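Long-range contacts in glycoside Hydrolase (Bacteroides uniformis, PDB 5TA0), which probably cleaves agarose as a glycoside hydrolase of a human gut symbiont, and is captured here with a bound neoagaro-oligosaccharide: residues T85-R93 / F175-Y183; D343-L354 / S408-W417. All coordinates share one frame; numbering follows the deposited sequence.

Contact 1. Residues T85-R93 / F175-Y183; sequences TGMIKTVLR and FYGRYIKEY. With AAL (3,6-anhydro-alpha-L-galactopyranose), chain C; GAL (beta-D-galactopyranose), chain B; SO4 (sulfate ion), chain F.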
loop_
_atom_site.group_PDB
_atom_site.type_symbol
_atom_site.label_atom_id
_atom_site.label_comp_id
_atom_site.label_asym_id
_atom_site.label_seq_id
_atom_site.Cartn_x
_atom_site.Cartn_y
_atom_site.Cartn_z
ATOM N N THR A 85 -5.490 9.049 14.044
ATOM C CA THR A 85 -6.039 8.217 15.118
ATOM C C THR A 85 -5.991 8.862 16.489
ATOM O O THR A 85 -6.611 8.383 17.433
ATOM C CB THR A 85 -5.319 6.869 15.214
ATOM O OG1 THR A 85 -4.026 7.071 15.792
ATOM C CG2 THR A 85 -5.196 6.188 13.864
ATOM N N GLY A 86 -5.245 9.940 16.648
ATOM C CA GLY A 86 -5.028 10.519 17.963
ATOM C C GLY A 86 -6.192 11.304 18.527
ATOM O O GLY A 86 -6.436 11.242 19.737
ATOM N N MET A 87 -6.932 12.034 17.695
ATOM C CA MET A 87 -8.032 12.828 18.234
ATOM C C MET A 87 -9.121 11.914 18.781
ATOM O O MET A 87 -9.624 12.128 19.906
ATOM C CB MET A 87 -8.607 13.767 17.181
ATOM C CG MET A 87 -9.695 14.679 17.752
ATOM S SD MET A 87 -10.448 15.862 16.622
ATOM C CE MET A 87 -9.185 17.093 16.559
ATOM N N ILE A 88 -9.500 10.900 18.013
ATOM C CA ILE A 88 -10.526 9.970 18.463
ATOM C C ILE A 88 -10.059 9.231 19.741
ATOM O O ILE A 88 -10.863 9.000 20.663
ATOM C CB ILE A 88 -11.040 9.055 17.327
ATOM C CG1 ILE A 88 -12.307 8.310 17.760
ATOM C CG2 ILE A 88 -9.962 8.093 16.821
ATOM C CD1 ILE A 88 -12.964 7.561 16.634
ATOM N N LYS A 89 -8.770 8.892 19.830
ATOM C CA LYS A 89 -8.270 8.237 21.049
ATOM C C LYS A 89 -8.413 9.140 22.258
ATOM O O LYS A 89 -8.830 8.684 23.315
ATOM C CB LYS A 89 -6.796 7.868 20.884
ATOM C CG LYS A 89 -6.318 6.921 21.980
ATOM C CD LYS A 89 -4.847 6.599 21.798
ATOM C CE LYS A 89 -4.389 5.438 22.641
ATOM N NZ LYS A 89 -2.896 5.414 22.589
ATOM N N THR A 90 -8.050 10.413 22.120
ATOM C CA THR A 90 -8.164 11.355 23.238
ATOM C C THR A 90 -9.605 11.499 23.705
ATOM O O THR A 90 -9.880 11.516 24.920
ATOM C CB THR A 90 -7.532 12.708 22.889
ATOM O OG1 THR A 90 -6.135 12.506 22.600
ATOM C CG2 THR A 90 -7.661 13.682 24.024
ATOM N N VAL A 91 -10.540 11.545 22.772
ATOM C CA VAL A 91 -11.942 11.625 23.164
ATOM C C VAL A 91 -12.361 10.345 23.875
ATOM O O VAL A 91 -12.946 10.404 24.957
ATOM C CB VAL A 91 -12.852 11.939 21.963
ATOM C CG1 VAL A 91 -14.321 11.781 22.353
ATOM C CG2 VAL A 91 -12.545 13.339 21.441
ATOM N N LEU A 92 -12.057 9.169 23.312
ATOM C CA LEU A 92 -12.395 7.925 23.991
ATOM C C LEU A 92 -11.804 7.791 25.387
ATOM O O LEU A 92 -12.473 7.329 26.313
ATOM C CB LEU A 92 -11.971 6.705 23.149
ATOM C CG LEU A 92 -12.319 5.336 23.732
ATOM C CD1 LEU A 92 -13.813 5.192 24.007
ATOM C CD2 LEU A 92 -11.853 4.249 22.772
ATOM N N ARG A 93 -10.555 8.194 25.545
ATOM C CA ARG A 93 -9.882 8.021 26.827
ATOM C C ARG A 93 -10.374 8.978 27.907
ATOM O O ARG A 93 -10.127 8.733 29.086
ATOM C CB ARG A 93 -8.379 8.161 26.672
ATOM C CG ARG A 93 -7.759 7.003 25.911
ATOM C CD ARG A 93 -6.268 6.964 26.147
ATOM N NE ARG A 93 -5.951 6.277 27.381
ATOM C CZ ARG A 93 -4.876 6.511 28.123
ATOM N NH1 ARG A 93 -4.687 5.808 29.217
ATOM N NH2 ARG A 93 -4.005 7.449 27.789
ATOM N N PHE A 175 -19.812 4.157 20.228
ATOM C CA PHE A 175 -18.863 5.246 20.408
ATOM C C PHE A 175 -18.376 5.743 19.038
ATOM O O PHE A 175 -18.327 6.951 18.769
ATOM C CB PHE A 175 -17.666 4.805 21.289
ATOM C CG PHE A 175 -16.489 5.732 21.153
ATOM C CD1 PHE A 175 -16.477 6.985 21.782
ATOM C CD2 PHE A 175 -15.431 5.407 20.327
ATOM C CE1 PHE A 175 -15.432 7.870 21.555
ATOM C CE2 PHE A 175 -14.403 6.301 20.109
ATOM C CZ PHE A 175 -14.396 7.510 20.731
ATOM N N TYR A 176 -17.929 4.813 18.199
ATOM C CA TYR A 176 -17.335 5.214 16.909
ATOM C C TYR A 176 -18.357 5.922 16.019
ATOM O O TYR A 176 -18.076 6.970 15.421
ATOM C CB TYR A 176 -16.763 3.978 16.225
ATOM C CG TYR A 176 -15.752 4.172 15.114
ATOM C CD1 TYR A 176 -15.128 5.400 14.823
ATOM C CD2 TYR A 176 -15.352 3.066 14.366
ATOM C CE1 TYR A 176 -14.144 5.499 13.844
ATOM C CE2 TYR A 176 -14.362 3.167 13.395
ATOM C CZ TYR A 176 -13.774 4.384 13.126
ATOM O OH TYR A 176 -12.791 4.542 12.182
ATOM N N GLY A 177 -19.552 5.347 15.917
ATOM C CA GLY A 177 -20.605 5.974 15.096
ATOM C C GLY A 177 -21.000 7.351 15.620
ATOM O O GLY A 177 -21.144 8.291 14.838
ATOM N N ARG A 178 -21.158 7.490 16.931
ATOM C CA ARG A 178 -21.523 8.793 17.508
ATOM C C ARG A 178 -20.399 9.793 17.318
ATOM O O ARG A 178 -20.630 10.948 17.004
ATOM C CB ARG A 178 -21.892 8.684 18.973
ATOM C CG ARG A 178 -23.219 8.002 19.254
ATOM C CD ARG A 178 -23.483 8.048 20.747
ATOM N NE ARG A 178 -24.791 7.511 21.071
ATOM C CZ ARG A 178 -25.939 8.145 20.885
ATOM N NH1 ARG A 178 -25.951 9.381 20.440
ATOM N NH2 ARG A 178 -27.081 7.509 21.153
ATOM N N TYR A 179 -19.157 9.358 17.504
ATOM C CA TYR A 179 -18.025 10.255 17.314
ATOM C C TYR A 179 -18.062 10.876 15.919
ATOM O O TYR A 179 -17.906 12.103 15.748
ATOM C CB TYR A 179 -16.695 9.479 17.498
ATOM C CG TYR A 179 -15.475 10.340 17.281
ATOM C CD1 TYR A 179 -14.920 10.473 16.015
ATOM C CD2 TYR A 179 -14.925 11.048 18.330
ATOM C CE1 TYR A 179 -13.837 11.314 15.791
ATOM C CE2 TYR A 179 -13.808 11.857 18.142
ATOM C CZ TYR A 179 -13.281 12.002 16.874
ATOM O OH TYR A 179 -12.200 12.811 16.650
ATOM N N ILE A 180 -18.211 10.040 14.914
ATOM C CA ILE A 180 -18.209 10.484 13.517
ATOM C C ILE A 180 -19.357 11.477 13.304
ATOM O O ILE A 180 -19.158 12.568 12.749
ATOM C CB ILE A 180 -18.291 9.299 12.532
ATOM C CG1 ILE A 180 -17.051 8.400 12.626
ATOM C CG2 ILE A 180 -18.485 9.774 11.097
ATOM C CD1 ILE A 180 -17.301 6.995 12.134
ATOM N N LYS A 181 -20.544 11.129 13.799
ATOM C CA LYS A 181 -21.728 11.975 13.609
ATOM C C LYS A 181 -21.596 13.324 14.303
ATOM O O LYS A 181 -22.034 14.348 13.761
ATOM C CB LYS A 181 -22.925 11.224 14.156
ATOM C CG LYS A 181 -24.244 11.989 14.040
ATOM C CD LYS A 181 -25.394 11.101 14.505
ATOM C CE LYS A 181 -26.752 11.827 14.498
ATOM N NZ LYS A 181 -26.882 12.861 15.559
ATOM N N GLU A 182 -21.018 13.338 15.503
ATOM C CA GLU A 182 -20.951 14.543 16.347
ATOM C C GLU A 182 -19.813 15.474 15.952
ATOM O O GLU A 182 -19.974 16.703 15.939
ATOM C CB GLU A 182 -20.802 14.177 17.834
ATOM C CG GLU A 182 -21.951 13.377 18.459
ATOM C CD GLU A 182 -23.216 14.148 18.716
ATOM O OE1 GLU A 182 -23.316 15.343 18.372
ATOM O OE2 GLU A 182 -24.125 13.505 19.295
ATOM N N TYR A 183 -18.653 14.934 15.619
ATOM C CA TYR A 183 -17.496 15.775 15.351
ATOM C C TYR A 183 -17.482 16.363 13.927
ATOM O O TYR A 183 -17.221 17.557 13.761
ATOM C CB TYR A 183 -16.193 14.983 15.600
ATOM C CG TYR A 183 -14.984 15.776 15.150
ATOM C CD1 TYR A 183 -14.694 17.010 15.720
ATOM C CD2 TYR A 183 -14.186 15.345 14.085
ATOM C CE1 TYR A 183 -13.639 17.777 15.274
ATOM C CE2 TYR A 183 -13.113 16.107 13.634
ATOM C CZ TYR A 183 -12.846 17.332 14.237
ATOM O OH TYR A 183 -11.829 18.149 13.793
HETATM C C1 AAL C . 0.635 4.067 14.392
HETATM C C2 AAL C . -0.826 4.082 14.889
HETATM C C3 AAL C . -1.377 5.494 14.997
HETATM C C4 AAL C . -0.427 6.348 15.805
HETATM C C5 AAL C . 0.694 6.481 14.824
HETATM C C6 AAL C . -0.043 6.751 13.551
HETATM O O2 AAL C . -0.931 3.485 16.186
HETATM O O3 AAL C . -1.311 6.102 13.702
HETATM O O4 AAL C . -1.026 7.643 16.019
HETATM O O5 AAL C . 1.397 5.242 14.685
HETATM C C1 GAL B . -0.446 8.361 17.106
HETATM C C2 GAL B . -1.284 9.631 17.281
HETATM C C3 GAL B . -0.888 10.419 18.536
HETATM C C4 GAL B . -0.827 9.489 19.740
HETATM C C5 GAL B . 0.090 8.309 19.424
HETATM C C6 GAL B . 0.225 7.322 20.581
HETATM O O2 GAL B . -1.103 10.424 16.108
HETATM O O3 GAL B . -1.790 11.522 18.742
HETATM O O4 GAL B . -2.136 8.967 20.021
HETATM O O5 GAL B . -0.427 7.584 18.296
HETATM O O6 GAL B . 1.073 6.222 20.204
HETATM S S SO4 F . -5.061 12.069 26.438
HETATM O O1 SO4 F . -5.845 10.882 26.015
HETATM O O2 SO4 F . -4.688 12.826 25.211
HETATM O O3 SO4 F . -5.840 12.926 27.341
HETATM O O4 SO4 F . -3.836 11.614 27.165
#

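Contact 2. Residues D343-L354 / S408-W417; sequences DWLRLKSTNSML and SELIKFYQLW. With EDO (1,2-ethanediol), chain O.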
loop_
_atom_site.group_PDB
_atom_site.type_symbol
_atom_site.label_atom_id
_atom_site.label_comp_id
_atom_site.label_asym_id
_atom_site.label_seq_id
_atom_site.Cartn_x
_atom_site.Cartn_y
_atom_site.Cartn_z
ATOM N N ASP A 343 16.488 7.145 6.585
ATOM C CA ASP A 343 15.481 7.653 5.632
ATOM C C ASP A 343 15.595 6.958 4.266
ATOM O O ASP A 343 14.566 6.617 3.668
ATOM C CB ASP A 343 15.570 9.156 5.462
ATOM C CG ASP A 343 14.999 9.960 6.615
ATOM O OD1 ASP A 343 14.336 9.397 7.503
ATOM O OD2 ASP A 343 15.257 11.189 6.618
ATOM N N TRP A 344 16.809 6.723 3.760
ATOM C CA TRP A 344 17.006 5.976 2.512
ATOM C C TRP A 344 16.364 4.585 2.585
ATOM O O TRP A 344 15.680 4.137 1.652
ATOM C CB TRP A 344 18.493 5.846 2.147
ATOM C CG TRP A 344 18.770 4.799 1.130
ATOM C CD1 TRP A 344 19.357 3.583 1.336
ATOM C CD2 TRP A 344 18.384 4.816 -0.250
ATOM N NE1 TRP A 344 19.403 2.866 0.177
ATOM C CE2 TRP A 344 18.806 3.594 -0.818
ATOM C CE3 TRP A 344 17.729 5.749 -1.068
ATOM C CZ2 TRP A 344 18.612 3.285 -2.168
ATOM C CZ3 TRP A 344 17.512 5.420 -2.415
ATOM C CH2 TRP A 344 17.958 4.203 -2.942
ATOM N N LEU A 345 16.523 3.913 3.721
ATOM C CA LEU A 345 15.917 2.591 3.886
ATOM C C LEU A 345 14.412 2.654 3.678
ATOM O O LEU A 345 13.852 1.787 3.035
ATOM C CB LEU A 345 16.243 1.976 5.244
ATOM C CG LEU A 345 17.731 1.662 5.480
ATOM C CD1 LEU A 345 17.867 1.078 6.871
ATOM C CD2 LEU A 345 18.312 0.702 4.456
ATOM N N ARG A 346 13.801 3.719 4.175
ATOM C CA ARG A 346 12.355 3.916 3.972
ATOM C C ARG A 346 12.051 4.293 2.518
ATOM O O ARG A 346 11.097 3.761 1.914
ATOM C CB ARG A 346 11.839 4.999 4.918
ATOM C CG ARG A 346 12.077 4.700 6.393
ATOM C CD ARG A 346 11.367 5.735 7.247
ATOM N NE ARG A 346 9.945 5.450 7.273
ATOM C CZ ARG A 346 9.392 4.487 8.012
ATOM N NH1 ARG A 346 8.089 4.234 7.938
ATOM N NH2 ARG A 346 10.121 3.773 8.864
ATOM N N LEU A 347 12.831 5.201 1.970
ATOM C CA LEU A 347 12.618 5.681 0.589
ATOM C C LEU A 347 12.580 4.538 -0.412
ATOM O O LEU A 347 11.701 4.468 -1.303
ATOM C CB LEU A 347 13.686 6.711 0.177
ATOM C CG LEU A 347 13.527 8.089 0.800
ATOM C CD1 LEU A 347 14.816 8.876 0.636
ATOM C CD2 LEU A 347 12.347 8.842 0.203
ATOM N N LYS A 348 13.566 3.645 -0.346
ATOM C CA LYS A 348 13.670 2.616 -1.399
ATOM C C LYS A 348 12.519 1.630 -1.335
ATOM O O LYS A 348 12.052 1.150 -2.361
ATOM C CB LYS A 348 15.041 1.924 -1.397
ATOM C CG LYS A 348 15.342 1.050 -0.210
ATOM C CD LYS A 348 16.786 0.549 -0.256
ATOM C CE LYS A 348 17.219 -0.213 0.976
ATOM N NZ LYS A 348 16.687 -1.603 1.018
ATOM N N SER A 349 12.040 1.327 -0.121
ATOM C CA SER A 349 10.858 0.480 0.018
ATOM C C SER A 349 9.611 1.192 -0.489
ATOM O O SER A 349 8.780 0.567 -1.153
ATOM C CB SER A 349 10.683 0.047 1.469
ATOM O OG SER A 349 11.651 -0.947 1.805
ATOM N N THR A 350 9.492 2.475 -0.183
ATOM C CA THR A 350 8.340 3.238 -0.633
ATOM C C THR A 350 8.210 3.240 -2.142
ATOM O O THR A 350 7.121 2.954 -2.676
ATOM C CB THR A 350 8.380 4.688 -0.132
ATOM O OG1 THR A 350 8.470 4.692 1.289
ATOM C CG2 THR A 350 7.088 5.401 -0.522
ATOM N N ASN A 351 9.292 3.553 -2.846
ATOM C CA ASN A 351 9.213 3.653 -4.292
ATOM C C ASN A 351 8.839 2.323 -4.945
ATOM O O ASN A 351 8.003 2.283 -5.849
ATOM C CB ASN A 351 10.537 4.171 -4.871
ATOM C CG ASN A 351 10.684 5.661 -4.758
ATOM O OD1 ASN A 351 9.738 6.410 -4.904
ATOM N ND2 ASN A 351 11.876 6.107 -4.451
ATOM N N SER A 352 9.450 1.223 -4.502
ATOM C CA SER A 352 9.150 -0.075 -5.076
ATOM C C SER A 352 7.710 -0.492 -4.802
ATOM O O SER A 352 7.001 -0.930 -5.714
ATOM C CB SER A 352 10.114 -1.170 -4.621
ATOM O OG SER A 352 11.432 -0.911 -5.068
ATOM N N MET A 353 7.261 -0.387 -3.539
ATOM C CA MET A 353 5.899 -0.766 -3.232
ATOM C C MET A 353 4.877 0.074 -4.003
ATOM O O MET A 353 3.886 -0.472 -4.525
ATOM C CB MET A 353 5.666 -0.643 -1.738
ATOM C CG MET A 353 6.419 -1.700 -0.940
ATOM S SD MET A 353 5.816 -1.765 0.759
ATOM C CE MET A 353 6.853 -3.081 1.386
ATOM N N LEU A 354 5.134 1.380 -4.097
ATOM C CA LEU A 354 4.268 2.264 -4.867
ATOM C C LEU A 354 4.099 1.780 -6.290
ATOM O O LEU A 354 2.986 1.708 -6.787
ATOM C CB LEU A 354 4.788 3.687 -4.861
ATOM C CG LEU A 354 4.071 4.659 -5.809
ATOM C CD1 LEU A 354 2.565 4.715 -5.564
ATOM C CD2 LEU A 354 4.647 6.053 -5.651
ATOM N N SER A 408 13.389 16.283 6.573
ATOM C CA SER A 408 14.188 15.076 6.573
ATOM C C SER A 408 14.486 14.680 5.131
ATOM O O SER A 408 14.044 15.359 4.189
ATOM C CB SER A 408 13.459 13.950 7.276
ATOM O OG SER A 408 12.409 13.448 6.430
ATOM N N GLU A 409 15.159 13.553 4.914
ATOM C CA GLU A 409 15.397 13.109 3.554
ATOM C C GLU A 409 14.143 12.522 2.908
ATOM O O GLU A 409 14.134 12.330 1.701
ATOM C CB GLU A 409 16.552 12.114 3.472
ATOM C CG GLU A 409 17.878 12.687 3.993
ATOM C CD GLU A 409 18.254 13.958 3.278
ATOM O OE1 GLU A 409 18.320 13.941 2.037
ATOM O OE2 GLU A 409 18.388 15.025 3.930
ATOM N N LEU A 410 13.084 12.298 3.689
ATOM C CA LEU A 410 11.853 11.768 3.081
ATOM C C LEU A 410 11.211 12.751 2.104
ATOM O O LEU A 410 10.443 12.330 1.223
ATOM C CB LEU A 410 10.864 11.336 4.171
ATOM C CG LEU A 410 11.374 10.282 5.168
ATOM C CD1 LEU A 410 10.303 9.875 6.163
ATOM C CD2 LEU A 410 11.939 9.045 4.486
ATOM N N ILE A 411 11.563 14.038 2.173
ATOM C CA ILE A 411 11.065 14.992 1.180
ATOM C C ILE A 411 11.498 14.612 -0.233
ATOM O O ILE A 411 10.835 14.968 -1.217
ATOM C CB ILE A 411 11.475 16.452 1.520
ATOM C CG1 ILE A 411 10.663 17.477 0.723
ATOM C CG2 ILE A 411 12.971 16.717 1.280
ATOM C CD1 ILE A 411 9.161 17.424 0.913
ATOM N N LYS A 412 12.608 13.895 -0.355
ATOM C CA LYS A 412 13.112 13.498 -1.674
ATOM C C LYS A 412 12.117 12.627 -2.434
ATOM O O LYS A 412 12.110 12.646 -3.660
ATOM C CB LYS A 412 14.478 12.813 -1.588
ATOM C CG LYS A 412 15.601 13.791 -1.288
ATOM C CD LYS A 412 16.925 13.088 -1.081
ATOM C CE LYS A 412 18.112 14.019 -1.251
ATOM N NZ LYS A 412 18.137 15.163 -0.334
ATOM N N PHE A 413 11.276 11.866 -1.727
ATOM C CA PHE A 413 10.203 11.119 -2.408
ATOM C C PHE A 413 9.252 12.065 -3.152
ATOM O O PHE A 413 8.922 11.840 -4.302
ATOM C CB PHE A 413 9.419 10.280 -1.395
ATOM C CG PHE A 413 8.205 9.598 -1.974
ATOM C CD1 PHE A 413 8.302 8.400 -2.657
ATOM C CD2 PHE A 413 6.957 10.173 -1.840
ATOM C CE1 PHE A 413 7.187 7.809 -3.205
ATOM C CE2 PHE A 413 5.824 9.573 -2.377
ATOM C CZ PHE A 413 5.948 8.389 -3.053
ATOM N N TYR A 414 8.836 13.134 -2.483
ATOM C CA TYR A 414 7.871 14.067 -3.064
ATOM C C TYR A 414 8.510 14.945 -4.139
ATOM O O TYR A 414 7.849 15.345 -5.085
ATOM C CB TYR A 414 7.148 14.865 -1.952
ATOM C CG TYR A 414 6.481 13.900 -1.002
ATOM C CD1 TYR A 414 7.115 13.461 0.159
ATOM C CD2 TYR A 414 5.257 13.331 -1.321
ATOM C CE1 TYR A 414 6.525 12.516 0.990
ATOM C CE2 TYR A 414 4.641 12.387 -0.506
ATOM C CZ TYR A 414 5.282 11.967 0.652
ATOM O OH TYR A 414 4.745 10.991 1.466
ATOM N N GLN A 415 9.816 15.203 -4.014
ATOM C CA GLN A 415 10.569 15.873 -5.053
ATOM C C GLN A 415 10.686 14.985 -6.290
ATOM O O GLN A 415 10.494 15.440 -7.432
ATOM C CB GLN A 415 11.957 16.293 -4.526
ATOM C CG GLN A 415 11.852 17.397 -3.501
ATOM C CD GLN A 415 13.100 17.637 -2.687
ATOM O OE1 GLN A 415 13.926 16.759 -2.484
ATOM N NE2 GLN A 415 13.202 18.851 -2.170
ATOM N N LEU A 416 10.934 13.708 -6.083
ATOM C CA LEU A 416 11.061 12.766 -7.186
ATOM C C LEU A 416 9.764 12.656 -7.988
ATOM O O LEU A 416 9.800 12.624 -9.216
ATOM C CB LEU A 416 11.476 11.392 -6.662
ATOM C CG LEU A 416 11.585 10.225 -7.631
ATOM C CD1 LEU A 416 12.698 10.453 -8.633
ATOM C CD2 LEU A 416 11.805 8.935 -6.864
ATOM N N TRP A 417 8.639 12.585 -7.275
ATOM C CA TRP A 417 7.327 12.375 -7.906
ATOM C C TRP A 417 6.607 13.679 -8.240
ATOM O O TRP A 417 5.450 13.665 -8.661
ATOM C CB TRP A 417 6.451 11.474 -6.995
ATOM C CG TRP A 417 6.895 10.041 -7.038
ATOM C CD1 TRP A 417 7.871 9.442 -6.251
ATOM C CD2 TRP A 417 6.431 9.010 -7.926
ATOM N NE1 TRP A 417 8.026 8.142 -6.609
ATOM C CE2 TRP A 417 7.159 7.847 -7.635
ATOM C CE3 TRP A 417 5.465 8.958 -8.939
ATOM C CZ2 TRP A 417 6.937 6.638 -8.311
ATOM C CZ3 TRP A 417 5.243 7.762 -9.588
ATOM C CH2 TRP A 417 5.970 6.629 -9.290
HETATM C C1 EDO O . 7.699 9.175 2.197
HETATM O O1 EDO O . 6.855 8.869 1.128
HETATM C C2 EDO O . 8.899 8.290 1.969
HETATM O O2 EDO O . 8.620 7.105 2.708
#

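Contact 1. Residues T85-R93 / F175-Y183
Four aromatic side chains of one helix, Phe175, Tyr176, Tyr179 and Tyr183, receive the aliphatic and sulfur-bearing groups of the other, and two of the rings are met almost exactly over their centres. Ile88 CG1 stands 3.6 Å from the Tyr179 ring centroid, only 3° off the normal, and Leu92 CD1 sits over a face of Phe175 in the same way, 3.8 Å from the centroid of that ring. Both are CH-pi contacts. Ile88 also touches two more rings: its CG1 meets Phe175 CZ at 3.7 Å, while its CD1 meets Tyr176 CD1 at 3.6 Å. Val91 takes the rim of Tyr179, its CG2 lying in the ring plane beside CE2. Helix 86-94 follows strand 80-84, and helix 170-183 comes after the neighbouring parallel strand 134-140, so the contact joins two helices of the alpha/beta barrel. Their segment axes stay 11.5 Å apart, a spacing filled by the interposed rings. Met87 runs extended from the backbone and turns at chi3 (-78°), bringing SD over a face of Tyr183, 4.0 Å from its centroid and displaced toward the rim, a Met-aromatic contact. On the way its CG passes Tyr179 OH at 3.3 Å. The polar ends of two rings are satisfied beyond the interface, Tyr176 OH by Glu199 O and Tyr183 OH by Glu192. At the start of helix 86-94, Thr85 and Gly86 line the glycan pocket, with Thr85 OG1 hydrogen-bonded to Gln141 and Gly86 CA 3.5 Å from galactose O3.

Contact 2. Residues D343-L354 / S408-W417
Asp343 and Asn351 accept the two hydrogen bonds that join the segments. Asp343 OD2 takes the N-H of Glu409, a residue of the turn before helix 411-416, at 2.9 Å from Glu409 N, on the anti side of the carboxylate and somewhat out of its plane; Trp338 NE1 is a second donor to the same oxygen. Asn351 OD1 receives Trp417 NE1 at 3.0 Å, nearly straight at 164°, with the oxygen close to the indole plane but the donor tilted from the amide plane. That oxygen also sits at the edge of Phe413, 3.3 Å from CD1.

The apolar contacts centre on Phe413, a knob in the hole formed by Leu347, Thr350, Asn351 and Leu354. Its CG is anti to the backbone N (chi1 174°), which carries the ring across to the other helix. Leu354 CD2 serves two rings, touching Phe413 CZ at the edge and lying over the six-membered ring of Trp417, 3.8 Å from its centroid. Leu410 CD2 packs against Asp343 CB.

Ethanediol, probably from the crystallisation liquor, bridges the segments: its O2 donates to Thr350 OG1 (2.8 Å) and its O1 to Tyr414 OH (3.0 Å), with O1 over Phe413.

The axes of helices 343-354 and 411-416 approach to 10.3 Å at 36°. The contact packs this barrel helix and the short helix against the nine-stranded sheet: Leu478 of strand 472-481 touches Asn351 and Leu416, and Val510 of strand 508-514 touches Leu416.

From the N terminus the chain first lays strand 25-30 into the nine-stranded sheet, then enters the barrel. Contact 1 closes over 81 intervening residues that include strand 134-140 and helix 107-123, joining the helices that follow two neighbouring strands of the parallel barrel sheet. Contact 2 opens much later, beyond strand 321-326, and spans 53 residues containing strand 364-369, the last of that sheet. It ties helix 340-358 to the short helix 411-416, from which the chain returns to the nine-stranded sheet. The contacts are in series, neither nesting nor crossing, and the centres of contact 1 and contact 2 stand 32 Å apart. The bound glycan lies near both: contact 1 holds pocket residues, whereas the side chain of Arg346 is about 7 Å from a galactose.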